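Local coordinates for protein lovastatin nonaketide synthase, polyketide synthase component (Aspergillus terreus, PDB 7CPX) that builds the dihydromonacolin L nonaketide of lovastatin from malonyl-CoA with the partner enoyl reductase LovC, working as a multidomain homodimeric polyketide synthase, at residues A1266-A1271 with S1822-I1827; R100-T105 with E246-V251; S1318-E1323 with R1350-D1355; S724-S729 with V859-D864. The protein carries 2 engineered substitutions. All blocks are in the same frame, centred on the assembly; numbering follows the deposited sequence.

Interaction 1. Residues A1266-A1271 with S1822-I1827; sequences ASTDHA and SSRRPI
The backbones of the two loops keep well apart at Asp1269 and Arg1824, with 8.7 Å between their CA atoms, and long polar side chains fill the gap. A salt-bridge network centred on the Asp1269 carboxylate joins them. Arg1825 approaches it side-on in a two-nitrogen grip: NE donates to OD1 of Asp1269 (2.6 Å), and NH2 of Arg1825 meets OD2 of Asp1269 at 2.5 Å, both on syn lone pairs, with the carboxylate and the Arg1825 guanidinium nearly coplanar (21°). Arg1824 NH2 meets OD1 of Asp1269 at 2.8 Å on its anti side, well out of the carboxylate plane, with its guanidinium turned 62° from the carboxylate. A bend at chi3 (48°) brings the Arg1824 head round to this oxygen, and NH1 also makes a weak hydrogen bond to Thr1268 OG1, which is hydrogen-bonded to Asp1265 O as well. Three donors thus hold the carboxylate, two of them on OD1. Ala1266 lies over one face of the Arg1825 guanidinium and CD1 of Ile1827 over the opposite one. The network joins the loop between strands 1249-1260 and 1275-1280 to the turn after helix 1814-1822, whose Asn1821 bonds His1270 N.

Interaction 2. Residues R100-T105 with E246-V251; sequences RLLLET and EAVCSV
Val248 pushes its two methyls against helix 97-113, over the backbone and side chains of Leu101, Leu102 and Thr105. CG2 lies on the Leu101 side, 3.5 Å from CB of Leu101 and also near its CD2. CG1, anti to the Val248 backbone N (chi1 -178°), points at the helix backbone itself and comes 3.4 Å from Leu101 O, with CD2 of Leu102 flanking it at 3.7 Å. Each leucine side chain runs roughly at right angles to the valine. Thr105 packs beside it, its CG2 lying 3.3 Å from Val248 O. The helix passes over the strand with 7.5 Å between the segment axes and 37° between their directions. This is the helix-on-sheet layering of the thiolase fold of ketosynthases: strand 247-255 runs between strands 203-209 and 11-19, and Ala247, Cys249 and Val251 face helix 369-386 across the sheet. Helix 97-113 therefore probably belongs to an outer layer. Two residues along the strand, Ser250 replaces the apolar packing with a hydrogen bond, OG donating to Thr105 OG1 at 2.7 Å. The threonine hydroxyl sits between its own N and carbonyl carbon (chi1 52°), where the carbonyl oxygens of both Leu101 and Leu102 are within reach of its proton. On the far side of Leu102, Ala160 and Ile164 of helix 159-168 continue the buried apolar layer.

Interaction 3. Residues S1318-E1323 with R1350-D1355; sequences SQLTLE and RHLWYD
Apolar packing carries most of this contact, with Leu1352 reaching from helix 1339-1354 into the side of helix 1313-1324. The segments run roughly antiparallel, their axes at 146° and 10.1 Å apart. CD1 of Leu1352 rests 3.4 Å from CD2 of Leu1320 and close to the backbone N of that residue, the two leucines passing each other in opposite directions. The same Leu1320 methyl also reaches Trp1353 NE1 (3.3 Å), lying oblique to the indole, whose ring meets Phe1559 as well. The second branch of Leu1352, CD2, packs against CB and the amide end of Gln1319, the two chains crossing at a slant with OE1 nearest, while NE2 bonds back to Ser1315 O.

The charged residues, both buried, add no direct bond. Glu1323, with CG anti to the backbone N (chi1 -178°), stretches past Leu1352 CD1, and its OE2 ends 6.8 Å from Arg1350 NE, short of a salt bridge. Arg1350 is paired instead with Glu1363 of helix 1361-1370. No hydrogen bond links the two segments, so contact between them is mainly van der Waals, leucine methyls against carbon and some polar atoms, perhaps with a mild longer-range attraction between Glu1323 and Arg1350.

Interaction 4. Residues S724-S729 with V859-D864; sequences SNSPDS and VATIKD
Thr861 turns the hydroxyl side of its branch toward the Ser726-Pro727 corner of the loop, and much of the contact gathers round that oxygen. With OG1 beside the backbone N and anti to the carbonyl carbon (chi1 -55°), the hydroxyl meets the loop where Asn725, Ser726 and Pro727 follow one another: CB of Ser726 lies next to it, CD of Pro727 is 3.4 Å from Thr861 OG1, and Asn725 O, one residue before Ser726, lies 3.3 Å from Thr861 OG1. The proline ring crosses the threonine at a slant, presenting CD, while CG carries on toward the next turn of the helix. There Asp864 runs alongside Pro727 in the opposite sense, its OD2 about 4.0 Å from Pro727 CG.

The loop is folded as a type I beta turn from Ser726 to Ser729 with Pro727 at its second position, and Asn725 and Ser726 together face Ser729 in a classic beta bulge. The segment belongs to the LovC-binding region of the malonyl-CoA:ACP transacylase domain, and the contact sets it against helix 855-865, while Ser829 of helix 828-838 touches both Pro727 and Thr861.

Thr861 OG1 hydrogen-bonds Pro857 O one turn back in its own helix, and no hydrogen bond spans the two segments. Contact across them is therefore mainly van der Waals, with the hydroxyl already engaged in its own helix. At the exposed edge, Asp728 OD2 and Asp864 OD2 stand 4.8 Å apart, and two like charges there would probably repel mildly.

How the interactions relate
From the N terminus, interaction 2 closes first, fixing helix 97-113 on strand 247-255 of the ketosynthase after a loop of 140 residues. Interaction 4 follows within the transacylase domain, where 129 residues separate a LovC-binding loop from helix 855-865; its centre lies about 54 Å from that of interaction 2. Interaction 1 then spans 550 residues, tying the loop after strand 1249-1260 to the turn before strand 1828-1832. Interaction 3, a 26-residue closure joining helices 1313-1324 and 1339-1354, is nested inside that span, yet its centre is about 60 Å from that of interaction 1. None cross or touch; interactions 3 and 4 are farthest apart, with centres about 161 Å from each other.

Interaction 1. Residues A1266-A1271 with S1822-I1827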
loop_
_atom_site.group_PDB
_atom_site.type_symbol
_atom_site.label_atom_id
_atom_site.label_comp_id
_atom_site.label_asym_id
_atom_site.label_seq_id
_atom_site.Cartn_x
_atom_site.Cartn_y
_atom_site.Cartn_z
ATOM N N ALA A 1266 -39.675 9.309 11.182
ATOM C CA ALA A 1266 -40.808 9.985 11.800
ATOM C C ALA A 1266 -40.832 9.760 13.304
ATOM O O ALA A 1266 -41.357 10.596 14.050
ATOM C CB ALA A 1266 -42.114 9.504 11.170
ATOM N N SER A 1267 -40.272 8.642 13.771
ATOM C CA SER A 1267 -40.197 8.400 15.206
ATOM C C SER A 1267 -39.343 9.451 15.900
ATOM O O SER A 1267 -39.554 9.741 17.083
ATOM C CB SER A 1267 -39.639 7.003 15.475
ATOM O OG SER A 1267 -38.343 6.859 14.919
ATOM N N THR A 1268 -38.381 10.030 15.186
ATOM C CA THR A 1268 -37.554 11.098 15.731
ATOM C C THR A 1268 -38.220 12.461 15.632
ATOM O O THR A 1268 -37.644 13.449 16.098
ATOM C CB THR A 1268 -36.202 11.144 15.012
ATOM O OG1 THR A 1268 -36.394 11.530 13.645
ATOM C CG2 THR A 1268 -35.523 9.784 15.059
ATOM N N ASP A 1269 -39.406 12.543 15.034
ATOM C CA ASP A 1269 -40.083 13.824 14.895
ATOM C C ASP A 1269 -40.428 14.456 16.238
ATOM O O ASP A 1269 -40.811 13.771 17.190
ATOM C CB ASP A 1269 -41.313 13.717 13.990
ATOM C CG ASP A 1269 -40.946 13.485 12.539
ATOM O OD1 ASP A 1269 -39.737 13.397 12.237
ATOM O OD2 ASP A 1269 -41.865 13.391 11.699
ATOM N N HIS A 1270 -40.284 15.775 16.304
ATOM C CA HIS A 1270 -40.643 16.543 17.490
ATOM C C HIS A 1270 -42.097 16.991 17.410
ATOM O O HIS A 1270 -42.443 17.870 16.615
ATOM C CB HIS A 1270 -39.676 17.700 17.734
ATOM C CG HIS A 1270 -39.759 18.273 19.113
ATOM N ND1 HIS A 1270 -39.523 17.523 20.245
ATOM C CD2 HIS A 1270 -40.053 19.521 19.543
ATOM C CE1 HIS A 1270 -39.665 18.286 21.313
ATOM N NE2 HIS A 1270 -39.985 19.504 20.915
ATOM N N ALA A 1271 -42.950 16.384 18.236
ATOM C CA ALA A 1271 -44.388 16.608 18.185
ATOM C C ALA A 1271 -44.845 17.715 19.125
ATOM O O ALA A 1271 -45.984 17.683 19.606
ATOM C CB ALA A 1271 -45.127 15.307 18.501
ATOM N N SER A 1822 -39.200 19.310 8.712
ATOM C CA SER A 1822 -38.582 19.341 7.394
ATOM C C SER A 1822 -37.191 19.942 7.451
ATOM O O SER A 1822 -36.344 19.614 6.613
ATOM C CB SER A 1822 -39.453 20.136 6.424
ATOM O OG SER A 1822 -39.611 21.472 6.866
ATOM N N SER A 1823 -36.942 20.812 8.427
ATOM C CA SER A 1823 -35.600 21.317 8.662
ATOM C C SER A 1823 -34.624 20.192 8.979
ATOM O O SER A 1823 -33.417 20.359 8.781
ATOM C CB SER A 1823 -35.641 22.334 9.804
ATOM O OG SER A 1823 -34.350 22.644 10.286
ATOM N N ARG A 1824 -35.126 19.042 9.437
ATOM C CA ARG A 1824 -34.284 17.947 9.890
ATOM C C ARG A 1824 -34.343 16.710 9.006
ATOM O O ARG A 1824 -33.421 15.891 9.065
ATOM C CB ARG A 1824 -34.674 17.549 11.321
ATOM C CG ARG A 1824 -33.811 16.463 11.942
ATOM C CD ARG A 1824 -34.217 16.223 13.382
ATOM N NE ARG A 1824 -35.662 16.088 13.491
ATOM C CZ ARG A 1824 -36.336 14.999 13.146
ATOM N NH1 ARG A 1824 -35.720 13.913 12.713
ATOM N NH2 ARG A 1824 -37.661 15.005 13.228
ATOM N N ARG A 1825 -35.388 16.544 8.203
ATOM C CA ARG A 1825 -35.500 15.388 7.324
ATOM C C ARG A 1825 -36.442 15.740 6.183
ATOM O O ARG A 1825 -37.179 16.728 6.266
ATOM C CB ARG A 1825 -36.005 14.152 8.085
ATOM C CG ARG A 1825 -37.449 14.241 8.548
ATOM C CD ARG A 1825 -37.821 13.030 9.387
ATOM N NE ARG A 1825 -39.240 12.990 9.717
ATOM C CZ ARG A 1825 -40.176 12.445 8.952
ATOM N NH1 ARG A 1825 -39.884 11.900 7.783
ATOM N NH2 ARG A 1825 -41.438 12.449 9.370
ATOM N N PRO A 1826 -36.442 14.952 5.101
ATOM C CA PRO A 1826 -37.303 15.277 3.957
ATOM C C PRO A 1826 -38.770 14.971 4.216
ATOM O O PRO A 1826 -39.275 13.909 3.840
ATOM C CB PRO A 1826 -36.738 14.404 2.825
ATOM C CG PRO A 1826 -35.415 13.908 3.319
ATOM C CD PRO A 1826 -35.543 13.829 4.798
ATOM N N ILE A 1827 -39.460 15.900 4.866
ATOM C CA ILE A 1827 -40.886 15.748 5.132
ATOM C C ILE A 1827 -41.659 16.088 3.865
ATOM O O ILE A 1827 -41.428 17.132 3.244
ATOM C CB ILE A 1827 -41.321 16.644 6.301
ATOM C CG1 ILE A 1827 -40.543 16.290 7.576
ATOM C CG2 ILE A 1827 -42.820 16.528 6.508
ATOM C CD1 ILE A 1827 -41.292 15.408 8.556
#

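Interaction 2. Residues R100-T105 with E246-V251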
loop_
_atom_site.group_PDB
_atom_site.type_symbol
_atom_site.label_atom_id
_atom_site.label_comp_id
_atom_site.label_asym_id
_atom_site.label_seq_id
_atom_site.Cartn_x
_atom_site.Cartn_y
_atom_site.Cartn_z
ATOM N N ARG A 100 23.894 -22.808 8.160
ATOM C CA ARG A 100 25.273 -22.377 7.969
ATOM C C ARG A 100 26.066 -22.506 9.264
ATOM O O ARG A 100 27.173 -23.065 9.285
ATOM C CB ARG A 100 25.294 -20.937 7.458
ATOM C CG ARG A 100 24.513 -20.737 6.167
ATOM C CD ARG A 100 24.865 -19.434 5.474
ATOM N NE ARG A 100 24.296 -18.257 6.119
ATOM C CZ ARG A 100 23.194 -17.638 5.717
ATOM N NH1 ARG A 100 22.480 -18.084 4.698
ATOM N NH2 ARG A 100 22.803 -16.539 6.351
ATOM N N LEU A 101 25.508 -21.999 10.364
ATOM C CA LEU A 101 26.185 -22.124 11.646
ATOM C C LEU A 101 26.255 -23.572 12.098
ATOM O O LEU A 101 27.196 -23.950 12.796
ATOM C CB LEU A 101 25.489 -21.269 12.701
ATOM C CG LEU A 101 26.009 -19.834 12.790
ATOM C CD1 LEU A 101 25.753 -19.083 11.494
ATOM C CD2 LEU A 101 25.380 -19.113 13.965
ATOM N N LEU A 102 25.282 -24.400 11.711
ATOM C CA LEU A 102 25.365 -25.821 12.019
ATOM C C LEU A 102 26.531 -26.466 11.291
ATOM O O LEU A 102 27.266 -27.263 11.875
ATOM C CB LEU A 102 24.055 -26.513 11.651
ATOM C CG LEU A 102 22.942 -26.392 12.688
ATOM C CD1 LEU A 102 21.610 -26.776 12.081
ATOM C CD2 LEU A 102 23.246 -27.266 13.888
ATOM N N LEU A 103 26.719 -26.132 10.016
ATOM C CA LEU A 103 27.874 -26.640 9.287
ATOM C C LEU A 103 29.166 -26.208 9.966
ATOM O O LEU A 103 30.071 -27.023 10.196
ATOM C CB LEU A 103 27.839 -26.145 7.842
ATOM C CG LEU A 103 26.828 -26.811 6.914
ATOM C CD1 LEU A 103 26.696 -26.022 5.629
ATOM C CD2 LEU A 103 27.253 -28.230 6.611
ATOM N N GLU A 104 29.260 -24.922 10.309
ATOM C CA GLU A 104 30.478 -24.422 10.939
ATOM C C GLU A 104 30.733 -25.113 12.274
ATOM O O GLU A 104 31.857 -25.542 12.556
ATOM C CB GLU A 104 30.387 -22.908 11.119
ATOM C CG GLU A 104 30.382 -22.139 9.809
ATOM C CD GLU A 104 30.233 -20.644 10.004
ATOM O OE1 GLU A 104 29.820 -20.225 11.105
ATOM O OE2 GLU A 104 30.529 -19.888 9.057
ATOM N N THR A 105 29.695 -25.250 13.101
ATOM C CA THR A 105 29.859 -25.858 14.416
ATOM C C THR A 105 30.151 -27.345 14.318
ATOM O O THR A 105 30.904 -27.877 15.135
ATOM C CB THR A 105 28.609 -25.632 15.263
ATOM O OG1 THR A 105 27.450 -26.053 14.533
ATOM C CG2 THR A 105 28.478 -24.173 15.629
ATOM N N GLU A 246 20.328 -17.054 21.070
ATOM C CA GLU A 246 20.875 -17.573 19.826
ATOM C C GLU A 246 22.041 -18.494 20.144
ATOM O O GLU A 246 23.036 -18.061 20.734
ATOM C CB GLU A 246 21.340 -16.442 18.914
ATOM C CG GLU A 246 20.234 -15.629 18.305
ATOM C CD GLU A 246 20.725 -14.812 17.131
ATOM O OE1 GLU A 246 21.939 -14.524 17.077
ATOM O OE2 GLU A 246 19.909 -14.472 16.249
ATOM N N ALA A 247 21.928 -19.756 19.744
ATOM C CA ALA A 247 23.004 -20.703 19.971
ATOM C C ALA A 247 22.940 -21.797 18.919
ATOM O O ALA A 247 21.856 -22.264 18.554
ATOM C CB ALA A 247 22.930 -21.307 21.375
ATOM N N VAL A 248 24.112 -22.190 18.435
ATOM C CA VAL A 248 24.263 -23.320 17.529
ATOM C C VAL A 248 25.333 -24.220 18.124
ATOM O O VAL A 248 26.505 -23.833 18.203
ATOM C CB VAL A 248 24.638 -22.883 16.109
ATOM C CG1 VAL A 248 24.737 -24.092 15.200
ATOM C CG2 VAL A 248 23.615 -21.894 15.582
ATOM N N CYS A 249 24.939 -25.418 18.531
ATOM C CA CYS A 249 25.839 -26.363 19.171
ATOM C C CYS A 249 25.943 -27.616 18.322
ATOM O O CYS A 249 24.985 -28.005 17.653
ATOM C CB CYS A 249 25.351 -26.728 20.574
ATOM S SG CYS A 249 26.474 -27.802 21.494
ATOM N N SER A 250 27.118 -28.234 18.340
ATOM C CA SER A 250 27.331 -29.523 17.709
ATOM C C SER A 250 28.191 -30.360 18.636
ATOM O O SER A 250 29.186 -29.869 19.172
ATOM C CB SER A 250 28.004 -29.378 16.342
ATOM O OG SER A 250 27.232 -28.562 15.481
ATOM N N VAL A 251 27.805 -31.616 18.830
ATOM C CA VAL A 251 28.486 -32.512 19.750
ATOM C C VAL A 251 28.730 -33.828 19.030
ATOM O O VAL A 251 27.782 -34.475 18.572
ATOM C CB VAL A 251 27.664 -32.729 21.030
ATOM C CG1 VAL A 251 28.035 -34.029 21.697
ATOM C CG2 VAL A 251 27.866 -31.569 21.984
#

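Interaction 3. Residues S1318-E1323 with R1350-D1355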
loop_
_atom_site.group_PDB
_atom_site.type_symbol
_atom_site.label_atom_id
_atom_site.label_comp_id
_atom_site.label_asym_id
_atom_site.label_seq_id
_atom_site.Cartn_x
_atom_site.Cartn_y
_atom_site.Cartn_z
ATOM N N SER A 1318 -94.441 -7.926 -3.687
ATOM C CA SER A 1318 -94.343 -9.280 -3.158
ATOM C C SER A 1318 -93.397 -10.123 -4.000
ATOM O O SER A 1318 -92.499 -10.783 -3.462
ATOM C CB SER A 1318 -95.728 -9.924 -3.099
ATOM O OG SER A 1318 -95.659 -11.226 -2.543
ATOM N N GLN A 1319 -93.556 -10.079 -5.324
ATOM C CA GLN A 1319 -92.658 -10.828 -6.193
ATOM C C GLN A 1319 -91.208 -10.493 -5.882
ATOM O O GLN A 1319 -90.369 -11.392 -5.746
ATOM C CB GLN A 1319 -92.977 -10.533 -7.659
ATOM C CG GLN A 1319 -94.429 -10.786 -8.036
ATOM C CD GLN A 1319 -94.712 -10.503 -9.498
ATOM O OE1 GLN A 1319 -94.107 -11.102 -10.388
ATOM N NE2 GLN A 1319 -95.635 -9.583 -9.754
ATOM N N LEU A 1320 -90.900 -9.204 -5.725
ATOM C CA LEU A 1320 -89.531 -8.815 -5.417
ATOM C C LEU A 1320 -89.040 -9.522 -4.162
ATOM O O LEU A 1320 -87.935 -10.077 -4.145
ATOM C CB LEU A 1320 -89.440 -7.298 -5.255
ATOM C CG LEU A 1320 -89.726 -6.491 -6.523
ATOM C CD1 LEU A 1320 -90.027 -5.042 -6.182
ATOM C CD2 LEU A 1320 -88.553 -6.577 -7.487
ATOM N N THR A 1321 -89.867 -9.551 -3.114
ATOM C CA THR A 1321 -89.464 -10.234 -1.891
ATOM C C THR A 1321 -89.156 -11.697 -2.178
ATOM O O THR A 1321 -88.161 -12.244 -1.688
ATOM C CB THR A 1321 -90.556 -10.114 -0.826
ATOM O OG1 THR A 1321 -91.716 -10.850 -1.237
ATOM C CG2 THR A 1321 -90.935 -8.655 -0.606
ATOM N N LEU A 1322 -89.990 -12.340 -2.998
ATOM C CA LEU A 1322 -89.711 -13.714 -3.393
ATOM C C LEU A 1322 -88.330 -13.812 -4.022
ATOM O O LEU A 1322 -87.531 -14.688 -3.672
ATOM C CB LEU A 1322 -90.784 -14.212 -4.364
ATOM C CG LEU A 1322 -92.244 -14.033 -3.940
ATOM C CD1 LEU A 1322 -93.171 -14.664 -4.967
ATOM C CD2 LEU A 1322 -92.508 -14.611 -2.556
ATOM N N GLU A 1323 -88.019 -12.893 -4.939
ATOM C CA GLU A 1323 -86.702 -12.895 -5.563
ATOM C C GLU A 1323 -85.606 -12.735 -4.519
ATOM O O GLU A 1323 -84.525 -13.321 -4.646
ATOM C CB GLU A 1323 -86.616 -11.781 -6.607
ATOM C CG GLU A 1323 -85.288 -11.721 -7.346
ATOM C CD GLU A 1323 -85.247 -10.609 -8.375
ATOM O OE1 GLU A 1323 -86.258 -9.890 -8.515
ATOM O OE2 GLU A 1323 -84.204 -10.455 -9.045
ATOM N N ARG A 1350 -85.778 -10.179 -12.741
ATOM C CA ARG A 1350 -85.210 -9.042 -13.460
ATOM C C ARG A 1350 -86.290 -8.238 -14.176
ATOM O O ARG A 1350 -86.191 -7.009 -14.278
ATOM C CB ARG A 1350 -84.156 -9.518 -14.459
ATOM C CG ARG A 1350 -83.001 -10.273 -13.829
ATOM C CD ARG A 1350 -81.825 -10.372 -14.784
ATOM N NE ARG A 1350 -81.093 -9.114 -14.886
ATOM C CZ ARG A 1350 -80.122 -8.880 -15.757
ATOM N NH1 ARG A 1350 -79.745 -9.794 -16.636
ATOM N NH2 ARG A 1350 -79.512 -7.699 -15.747
ATOM N N HIS A 1351 -87.326 -8.908 -14.680
ATOM C CA HIS A 1351 -88.430 -8.226 -15.337
ATOM C C HIS A 1351 -89.356 -7.523 -14.355
ATOM O O HIS A 1351 -90.096 -6.624 -14.764
ATOM C CB HIS A 1351 -89.223 -9.222 -16.185
ATOM C CG HIS A 1351 -88.590 -9.515 -17.509
ATOM N ND1 HIS A 1351 -87.340 -10.083 -17.627
ATOM C CD2 HIS A 1351 -89.030 -9.307 -18.773
ATOM C CE1 HIS A 1351 -87.039 -10.219 -18.907
ATOM N NE2 HIS A 1351 -88.047 -9.755 -19.623
ATOM N N LEU A 1352 -89.323 -7.897 -13.074
ATOM C CA LEU A 1352 -89.984 -7.088 -12.059
ATOM C C LEU A 1352 -89.519 -5.644 -12.116
ATOM O O LEU A 1352 -90.138 -4.781 -11.489
ATOM C CB LEU A 1352 -89.724 -7.645 -10.654
ATOM C CG LEU A 1352 -90.197 -9.067 -10.340
ATOM C CD1 LEU A 1352 -89.916 -9.411 -8.884
ATOM C CD2 LEU A 1352 -91.670 -9.259 -10.655
ATOM N N TRP A 1353 -88.433 -5.375 -12.825
ATOM C CA TRP A 1353 -88.035 -4.034 -13.213
ATOM C C TRP A 1353 -88.102 -3.830 -14.717
ATOM O O TRP A 1353 -88.516 -2.762 -15.171
ATOM C CB TRP A 1353 -86.609 -3.746 -12.721
ATOM C CG TRP A 1353 -86.385 -4.049 -11.264
ATOM C CD1 TRP A 1353 -86.548 -5.254 -10.637
ATOM C CD2 TRP A 1353 -85.925 -3.138 -10.259
ATOM N NE1 TRP A 1353 -86.234 -5.143 -9.306
ATOM C CE2 TRP A 1353 -85.845 -3.855 -9.048
ATOM C CE3 TRP A 1353 -85.575 -1.785 -10.265
ATOM C CZ2 TRP A 1353 -85.435 -3.264 -7.857
ATOM C CZ3 TRP A 1353 -85.168 -1.200 -9.082
ATOM C CH2 TRP A 1353 -85.100 -1.939 -7.893
ATOM N N TYR A 1354 -87.736 -4.841 -15.507
ATOM C CA TYR A 1354 -87.695 -4.705 -16.957
ATOM C C TYR A 1354 -89.044 -4.953 -17.628
ATOM O O TYR A 1354 -89.152 -4.764 -18.844
ATOM C CB TYR A 1354 -86.662 -5.667 -17.564
ATOM C CG TYR A 1354 -85.298 -5.674 -16.898
ATOM C CD1 TYR A 1354 -84.914 -4.670 -16.019
ATOM C CD2 TYR A 1354 -84.390 -6.691 -17.162
ATOM C CE1 TYR A 1354 -83.670 -4.684 -15.416
ATOM C CE2 TYR A 1354 -83.144 -6.710 -16.569
ATOM C CZ TYR A 1354 -82.788 -5.705 -15.697
ATOM O OH TYR A 1354 -81.548 -5.724 -15.102
ATOM N N ASP A 1355 -90.063 -5.372 -16.880
ATOM C CA ASP A 1355 -91.355 -5.684 -17.487
ATOM C C ASP A 1355 -91.947 -4.542 -18.302
ATOM O O ASP A 1355 -92.425 -4.802 -19.419
ATOM C CB ASP A 1355 -92.359 -6.101 -16.400
ATOM C CG ASP A 1355 -92.394 -7.600 -16.179
ATOM O OD1 ASP A 1355 -92.339 -8.354 -17.174
ATOM O OD2 ASP A 1355 -92.476 -8.026 -15.007
#

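Interaction 4. Residues S724-S729 with V859-D864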
loop_
_atom_site.group_PDB
_atom_site.type_symbol
_atom_site.label_atom_id
_atom_site.label_comp_id
_atom_site.label_asym_id
_atom_site.label_seq_id
_atom_site.Cartn_x
_atom_site.Cartn_y
_atom_site.Cartn_z
ATOM N N SER A 724 76.826 -41.394 -14.577
ATOM C CA SER A 724 75.877 -40.783 -15.506
ATOM C C SER A 724 74.620 -40.435 -14.715
ATOM O O SER A 724 73.655 -41.199 -14.674
ATOM C CB SER A 724 75.574 -41.719 -16.670
ATOM O OG SER A 724 74.681 -41.116 -17.590
ATOM N N ASN A 725 74.639 -39.263 -14.079
ATOM C CA ASN A 725 73.508 -38.851 -13.254
ATOM C C ASN A 725 72.267 -38.577 -14.093
ATOM O O ASN A 725 71.146 -38.833 -13.640
ATOM C CB ASN A 725 73.879 -37.611 -12.441
ATOM C CG ASN A 725 75.102 -37.830 -11.574
ATOM O OD1 ASN A 725 75.276 -38.894 -10.981
ATOM N ND2 ASN A 725 75.962 -36.820 -11.499
ATOM N N SER A 726 72.442 -38.064 -15.305
ATOM C CA SER A 726 71.322 -37.737 -16.176
ATOM C C SER A 726 71.823 -37.759 -17.612
ATOM O O SER A 726 73.036 -37.819 -17.855
ATOM C CB SER A 726 70.723 -36.365 -15.825
ATOM O OG SER A 726 71.608 -35.316 -16.180
ATOM N N PRO A 727 70.915 -37.718 -18.590
ATOM C CA PRO A 727 71.367 -37.681 -19.990
ATOM C C PRO A 727 72.283 -36.510 -20.287
ATOM O O PRO A 727 73.168 -36.626 -21.145
ATOM C CB PRO A 727 70.053 -37.590 -20.780
ATOM C CG PRO A 727 69.021 -38.164 -19.871
ATOM C CD PRO A 727 69.446 -37.782 -18.486
ATOM N N ASP A 728 72.100 -35.382 -19.603
ATOM C CA ASP A 728 72.923 -34.199 -19.801
ATOM C C ASP A 728 74.008 -34.041 -18.743
ATOM O O ASP A 728 74.776 -33.077 -18.808
ATOM C CB ASP A 728 72.042 -32.945 -19.814
ATOM C CG ASP A 728 70.979 -32.991 -20.895
ATOM O OD1 ASP A 728 71.227 -33.611 -21.950
ATOM O OD2 ASP A 728 69.894 -32.409 -20.687
ATOM N N SER A 729 74.092 -34.955 -17.778
ATOM C CA SER A 729 75.054 -34.862 -16.688
ATOM C C SER A 729 75.903 -36.123 -16.638
ATOM O O SER A 729 75.370 -37.234 -16.539
ATOM C CB SER A 729 74.348 -34.654 -15.345
ATOM O OG SER A 729 75.287 -34.502 -14.295
ATOM N N VAL A 859 65.933 -35.106 -11.190
ATOM C CA VAL A 859 64.633 -34.591 -11.608
ATOM C C VAL A 859 64.613 -34.377 -13.117
ATOM O O VAL A 859 63.589 -34.603 -13.776
ATOM C CB VAL A 859 64.288 -33.303 -10.838
ATOM C CG1 VAL A 859 65.087 -32.120 -11.360
ATOM C CG2 VAL A 859 62.794 -33.027 -10.912
ATOM N N ALA A 860 65.741 -33.952 -13.694
ATOM C CA ALA A 860 65.809 -33.817 -15.145
ATOM C C ALA A 860 65.627 -35.165 -15.829
ATOM O O ALA A 860 64.915 -35.270 -16.834
ATOM C CB ALA A 860 67.139 -33.184 -15.549
ATOM N N THR A 861 66.264 -36.212 -15.297
ATOM C CA THR A 861 66.099 -37.546 -15.865
ATOM C C THR A 861 64.656 -38.017 -15.742
ATOM O O THR A 861 64.116 -38.638 -16.664
ATOM C CB THR A 861 67.039 -38.532 -15.172
ATOM O OG1 THR A 861 68.387 -38.054 -15.258
ATOM C CG2 THR A 861 66.949 -39.908 -15.820
ATOM N N ILE A 862 64.021 -37.743 -14.601
ATOM C CA ILE A 862 62.626 -38.136 -14.419
ATOM C C ILE A 862 61.744 -37.442 -15.447
ATOM O O ILE A 862 60.873 -38.066 -16.065
ATOM C CB ILE A 862 62.166 -37.831 -12.982
ATOM C CG1 ILE A 862 62.900 -38.738 -11.991
ATOM C CG2 ILE A 862 60.652 -37.999 -12.865
ATOM C CD1 ILE A 862 62.593 -38.448 -10.535
ATOM N N LYS A 863 61.953 -36.139 -15.647
ATOM C CA LYS A 863 61.141 -35.406 -16.612
ATOM C C LYS A 863 61.400 -35.886 -18.035
ATOM O O LYS A 863 60.475 -35.946 -18.853
ATOM C CB LYS A 863 61.407 -33.906 -16.490
ATOM C CG LYS A 863 60.764 -33.277 -15.265
ATOM C CD LYS A 863 60.987 -31.774 -15.207
ATOM C CE LYS A 863 62.445 -31.430 -14.944
ATOM N NZ LYS A 863 62.646 -29.966 -14.762
ATOM N N ASP A 864 62.651 -36.226 -18.353
ATOM C CA ASP A 864 62.966 -36.695 -19.700
ATOM C C ASP A 864 62.344 -38.060 -19.965
ATOM O O ASP A 864 61.725 -38.278 -21.013
ATOM C CB ASP A 864 64.482 -36.748 -19.890
ATOM C CG ASP A 864 65.136 -35.388 -19.749
ATOM O OD1 ASP A 864 64.485 -34.376 -20.083
ATOM O OD2 ASP A 864 66.300 -35.330 -19.301
#